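PDB 2GA8: hypothetical 39.9 kDa protein from Saccharomyces cerevisiae, which acts as an ATP-dependent kinase of the P-loop type that could be involved in assembly of the endoplasmic reticulum membrane. Local coordinates for residues 80-84 with 85-89; 278-281 with 282-286. All coordinates share one frame; numbering follows the deposited sequence.

How the interactions relate
Both contacts show short-range packing within a continuous piece of chain, yet place in the fold sets their chemistry. Interaction 1 lies at the surface, its centre about 26 Å from the centre of the chain, where strand 80-81, at the edge of the mixed sheet, passes into helix 84-92. Interaction 2 is partly buried, its centre about 13 Å from that point, inside helix 275-285, which packs on the central parallel sheet. The first opens a helix with backbone amides converging on one carbonyl and an aliphatic pair beside it; the second combines helical bonds, a CH-pi contact and charged outer side chains. Their nearest atoms are about 15 Å apart, and they share no element.

Interaction 1: residues 80-84 with 85-89; sequences KTLQP and NKVAE
Leu82 and Val87 meet across the first turn of helix 84-92, the helix of a beta-alpha-beta unit that runs from strand 80-81 to strand 109-111. Both are branched aliphatics, and their side chains cross obliquely: CG2 of Val87 points at the branch point of Leu82, 3.6 Å from its CG, and also touches CD2. Val87 carries CG1 anti to its backbone N (chi1 175°), a setting that turns CG2 back toward the strand end. Lys86 approaches the same leucine from another direction, its side chain roughly perpendicular to that of Leu82. There CB of Lys86 sits only 3.5 Å from CD1 of Leu82, closer than carbons usually pack. The leucine is buried, lying also on Val109 of the neighbouring strand, while Val87 reaches Tyr111.

Gln83 holds the N-cap position, and its carbonyl starts the helical bonding. Val87 N points at Gln83 O nearly in line with the carbonyl, at 3.0 Å, and the amide of Lys86 adds a weak, strongly bent bond to the same oxygen. One residue on, Ala88 N bonds to Pro84 O, tilted out of the carbonyl plane. On the outer surface Asn85 folds back over the cap: with CG lodged between backbone N and carbonyl carbon (chi1 58°), its amide leans toward Gln83, and the two amide planes stand 39° apart. The touch is made not by the glutamine amide but by its first methylene, with Asn85 OD1 3.1 Å from Gln83 CB.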
loop_
_atom_site.group_PDB
_atom_site.type_symbol
_atom_site.label_atom_id
_atom_site.label_comp_id
_atom_site.label_asym_id
_atom_site.label_seq_id
_atom_site.Cartn_x
_atom_site.Cartn_y
_atom_site.Cartn_z
ATOM N N LYS A 80 -0.956 -14.477 -16.338
ATOM C CA LYS A 80 -0.341 -15.011 -17.542
ATOM C C LYS A 80 1.121 -14.583 -17.556
ATOM O O LYS A 80 1.475 -13.509 -17.056
ATOM C CB LYS A 80 -1.062 -14.507 -18.799
ATOM C CG LYS A 80 -0.408 -13.322 -19.489
ATOM C CD LYS A 80 -1.143 -12.968 -20.780
ATOM C CE LYS A 80 -0.436 -11.852 -21.532
ATOM N NZ LYS A 80 0.938 -12.261 -21.935
ATOM N N THR A 81 1.973 -15.432 -18.117
ATOM C CA THR A 81 3.395 -15.139 -18.183
ATOM C C THR A 81 3.716 -14.228 -19.355
ATOM O O THR A 81 3.248 -14.448 -20.474
ATOM C CB THR A 81 4.222 -16.439 -18.333
ATOM O OG1 THR A 81 3.958 -17.303 -17.223
ATOM C CG2 THR A 81 5.708 -16.130 -18.379
ATOM N N LEU A 82 4.501 -13.191 -19.094
ATOM C CA LEU A 82 4.911 -12.284 -20.150
ATOM C C LEU A 82 6.035 -13.045 -20.838
ATOM O O LEU A 82 7.145 -13.131 -20.311
ATOM C CB LEU A 82 5.445 -10.975 -19.564
ATOM C CG LEU A 82 5.790 -9.869 -20.566
ATOM C CD1 LEU A 82 4.552 -9.494 -21.381
ATOM C CD2 LEU A 82 6.320 -8.660 -19.821
ATOM N N GLN A 83 5.735 -13.624 -21.996
ATOM C CA GLN A 83 6.719 -14.400 -22.742
ATOM C C GLN A 83 8.032 -13.646 -22.930
ATOM O O GLN A 83 8.044 -12.424 -23.082
ATOM C CB GLN A 83 6.147 -14.808 -24.100
ATOM C CG GLN A 83 4.945 -15.740 -24.013
ATOM C CD GLN A 83 5.244 -17.011 -23.234
ATOM O OE1 GLN A 83 6.215 -17.715 -23.519
ATOM N NE2 GLN A 83 4.404 -17.313 -22.247
ATOM N N PRO A 84 9.161 -14.374 -22.923
ATOM C CA PRO A 84 10.497 -13.795 -23.087
ATOM C C PRO A 84 10.607 -12.717 -24.162
ATOM O O PRO A 84 11.264 -11.697 -23.955
ATOM C CB PRO A 84 11.355 -15.015 -23.390
ATOM C CG PRO A 84 10.716 -16.066 -22.533
ATOM C CD PRO A 84 9.242 -15.843 -22.806
ATOM N N ASN A 85 9.969 -12.939 -25.306
ATOM C CA ASN A 85 10.023 -11.966 -26.391
ATOM C C ASN A 85 9.371 -10.645 -25.989
ATOM O O ASN A 85 9.914 -9.568 -26.246
ATOM C CB ASN A 85 9.352 -12.529 -27.655
ATOM C CG ASN A 85 7.898 -12.915 -27.433
ATOM O OD1 ASN A 85 7.588 -13.786 -26.621
ATOM N ND2 ASN A 85 6.999 -12.269 -28.165
ATOM N N LYS A 86 8.209 -10.734 -25.350
ATOM C CA LYS A 86 7.484 -9.546 -24.910
ATOM C C LYS A 86 8.216 -8.830 -23.778
ATOM O O LYS A 86 8.156 -7.607 -23.668
ATOM C CB LYS A 86 6.070 -9.933 -24.469
ATOM C CG LYS A 86 5.177 -10.406 -25.608
ATOM C CD LYS A 86 4.874 -9.270 -26.574
ATOM C CE LYS A 86 4.038 -9.744 -27.756
ATOM N NZ LYS A 86 4.787 -10.707 -28.609
ATOM N N VAL A 87 8.908 -9.595 -22.938
ATOM C CA VAL A 87 9.663 -9.017 -21.834
ATOM C C VAL A 87 10.764 -8.124 -22.391
ATOM O O VAL A 87 10.977 -7.008 -21.917
ATOM C CB VAL A 87 10.310 -10.112 -20.952
ATOM C CG1 VAL A 87 11.196 -9.475 -19.894
ATOM C CG2 VAL A 87 9.231 -10.954 -20.293
ATOM N N ALA A 88 11.463 -8.622 -23.408
ATOM C CA ALA A 88 12.540 -7.864 -24.029
ATOM C C ALA A 88 11.993 -6.578 -24.644
ATOM O O ALA A 88 12.590 -5.511 -24.510
ATOM C CB ALA A 88 13.224 -8.713 -25.101
ATOM N N GLU A 89 10.851 -6.687 -25.315
ATOM C CA GLU A 89 10.223 -5.531 -25.945
ATOM C C GLU A 89 9.929 -4.444 -24.913
ATOM O O GLU A 89 10.248 -3.274 -25.119
ATOM C CB GLU A 89 8.922 -5.950 -26.634
ATOM C CG GLU A 89 8.222 -4.823 -27.375
ATOM C CD GLU A 89 6.917 -5.264 -28.008
ATOM O OE1 GLU A 89 6.937 -6.233 -28.794
ATOM O OE2 GLU A 89 5.873 -4.640 -27.723
#

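Interaction 2: residues 278-281 with 282-286. With SO4 (sulfate ion), chain I.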
loop_
_atom_site.group_PDB
_atom_site.type_symbol
_atom_site.label_atom_id
_atom_site.label_comp_id
_atom_site.label_asym_id
_atom_site.label_seq_id
_atom_site.Cartn_x
_atom_site.Cartn_y
_atom_site.Cartn_z
ATOM N N LYS A 278 -12.156 0.614 -6.337
ATOM C CA LYS A 278 -13.356 0.117 -5.692
ATOM C C LYS A 278 -13.201 -1.330 -5.265
ATOM O O LYS A 278 -13.790 -1.746 -4.278
ATOM C CB LYS A 278 -14.557 0.261 -6.633
ATOM C CG LYS A 278 -15.877 -0.169 -6.025
ATOM C CD LYS A 278 -17.039 0.104 -6.971
ATOM C CE LYS A 278 -18.363 -0.308 -6.345
ATOM N NZ LYS A 278 -19.524 0.028 -7.218
ATOM N N LYS A 279 -12.395 -2.087 -6.003
ATOM C CA LYS A 279 -12.189 -3.493 -5.700
ATOM C C LYS A 279 -11.232 -3.733 -4.529
ATOM O O LYS A 279 -11.145 -4.847 -4.013
ATOM C CB LYS A 279 -11.681 -4.216 -6.951
ATOM C CG LYS A 279 -12.591 -4.040 -8.164
ATOM C CD LYS A 279 -11.987 -4.652 -9.422
ATOM C CE LYS A 279 -12.829 -4.323 -10.647
ATOM N NZ LYS A 279 -12.229 -4.839 -11.913
ATOM N N ILE A 280 -10.531 -2.686 -4.101
ATOM C CA ILE A 280 -9.579 -2.805 -2.996
ATOM C C ILE A 280 -10.206 -3.208 -1.674
ATOM O O ILE A 280 -9.762 -4.176 -1.051
ATOM C CB ILE A 280 -8.807 -1.488 -2.777
ATOM C CG1 ILE A 280 -7.862 -1.256 -3.956
ATOM C CG2 ILE A 280 -8.018 -1.546 -1.465
ATOM C CD1 ILE A 280 -7.141 0.073 -3.902
ATOM N N TYR A 281 -11.217 -2.463 -1.235
ATOM C CA TYR A 281 -11.884 -2.766 0.026
ATOM C C TYR A 281 -12.359 -4.210 0.063
ATOM O O TYR A 281 -11.991 -4.966 0.957
ATOM C CB TYR A 281 -13.086 -1.837 0.252
ATOM C CG TYR A 281 -13.943 -2.220 1.443
ATOM C CD1 TYR A 281 -13.514 -1.976 2.747
ATOM C CD2 TYR A 281 -15.172 -2.853 1.265
ATOM C CE1 TYR A 281 -14.288 -2.357 3.850
ATOM C CE2 TYR A 281 -15.955 -3.241 2.363
ATOM C CZ TYR A 281 -15.504 -2.990 3.649
ATOM O OH TYR A 281 -16.266 -3.374 4.733
ATOM N N LYS A 282 -13.185 -4.591 -0.906
ATOM C CA LYS A 282 -13.701 -5.948 -0.940
ATOM C C LYS A 282 -12.589 -6.991 -0.958
ATOM O O LYS A 282 -12.675 -7.987 -0.248
ATOM C CB LYS A 282 -14.620 -6.153 -2.148
ATOM C CG LYS A 282 -15.215 -7.548 -2.212
ATOM C CD LYS A 282 -16.250 -7.676 -3.316
ATOM C CE LYS A 282 -16.761 -9.106 -3.410
ATOM N NZ LYS A 282 -17.330 -9.571 -2.118
ATOM N N THR A 283 -11.550 -6.765 -1.758
ATOM C CA THR A 283 -10.455 -7.727 -1.829
ATOM C C THR A 283 -9.824 -7.935 -0.453
ATOM O O THR A 283 -9.555 -9.066 -0.060
ATOM C CB THR A 283 -9.374 -7.293 -2.849
ATOM O OG1 THR A 283 -9.933 -7.296 -4.173
ATOM C CG2 THR A 283 -8.201 -8.257 -2.822
ATOM N N LEU A 284 -9.612 -6.853 0.292
ATOM C CA LEU A 284 -9.025 -6.983 1.625
ATOM C C LEU A 284 -10.074 -7.302 2.692
ATOM O O LEU A 284 -9.806 -8.051 3.632
ATOM C CB LEU A 284 -8.267 -5.701 2.001
ATOM C CG LEU A 284 -7.083 -5.329 1.097
ATOM C CD1 LEU A 284 -6.408 -4.076 1.629
ATOM C CD2 LEU A 284 -6.084 -6.475 1.045
ATOM N N ALA A 285 -11.272 -6.745 2.544
ATOM C CA ALA A 285 -12.339 -6.982 3.512
ATOM C C ALA A 285 -12.753 -8.451 3.524
ATOM O O ALA A 285 -13.068 -9.006 4.577
ATOM C CB ALA A 285 -13.544 -6.102 3.192
ATOM N N ASP A 286 -12.744 -9.076 2.352
ATOM C CA ASP A 286 -13.132 -10.476 2.247
ATOM C C ASP A 286 -12.212 -11.447 2.985
ATOM O O ASP A 286 -12.534 -12.625 3.111
ATOM C CB ASP A 286 -13.261 -10.887 0.776
ATOM C CG ASP A 286 -14.555 -10.392 0.146
ATOM O OD1 ASP A 286 -15.427 -9.886 0.884
ATOM O OD2 ASP A 286 -14.708 -10.518 -1.084
HETATM S S SO4 I . -10.708 -8.167 -11.642
HETATM O O1 SO4 I . -10.097 -6.832 -11.792
HETATM O O2 SO4 I . -9.699 -9.202 -11.937
HETATM O O3 SO4 I . -11.198 -8.335 -10.260
HETATM O O4 SO4 I . -11.839 -8.300 -12.584
#
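Tyr281 and Ala285 lie one turn apart on helix 275-285, and the tyrosine can be followed outward from the backbone. Its CB sits beside Lys282 N, as the chain requires. With CG anti to the backbone N (chi1 172°), the ring slants outward and toward the C-terminal end of the helix; CG and CD2 still border Lys282 N, whereas CD1 comes to the margin of the Ala285 methyl and CE1, CE2 and CZ pass beneath it. Ala285 CB stands over the centre of the Tyr281 ring, 3.8 Å from its centroid and 12° off the normal, a CH-pi contact. At the tip, Tyr281 OH remains 4.2 Å from Ala285 CB. The ring also packs on Leu290 and Val292 of strand 290-296. Replacing Tyr281 by an alanine would probably open a gap beneath the Ala285 methyl and strip these strand residues of an aromatic neighbour.

Lys279 O accepts twice from Thr283: N and OG1 reach it from opposite faces of the carbonyl plane, the hydroxyl at 2.7 Å and 35° out of that plane. Further out, Lys279 NZ stretches to sulfate O1 at 2.9 Å, the ion probably from the crystallisation liquor; Lys200 NZ also hydrogen-bonds it. On the exposed side of the helix Lys282, bent at its last torsion, brings NZ to Asp286 OD2 at 3.0 Å, a salt bridge using the syn lone pair. Leu284 rests on Cys26 and Ile28 of strand 25-30, so strands 25-30 and 290-296 both meet this helix, consistent with the layered alpha/beta packing of a P-loop kinase core.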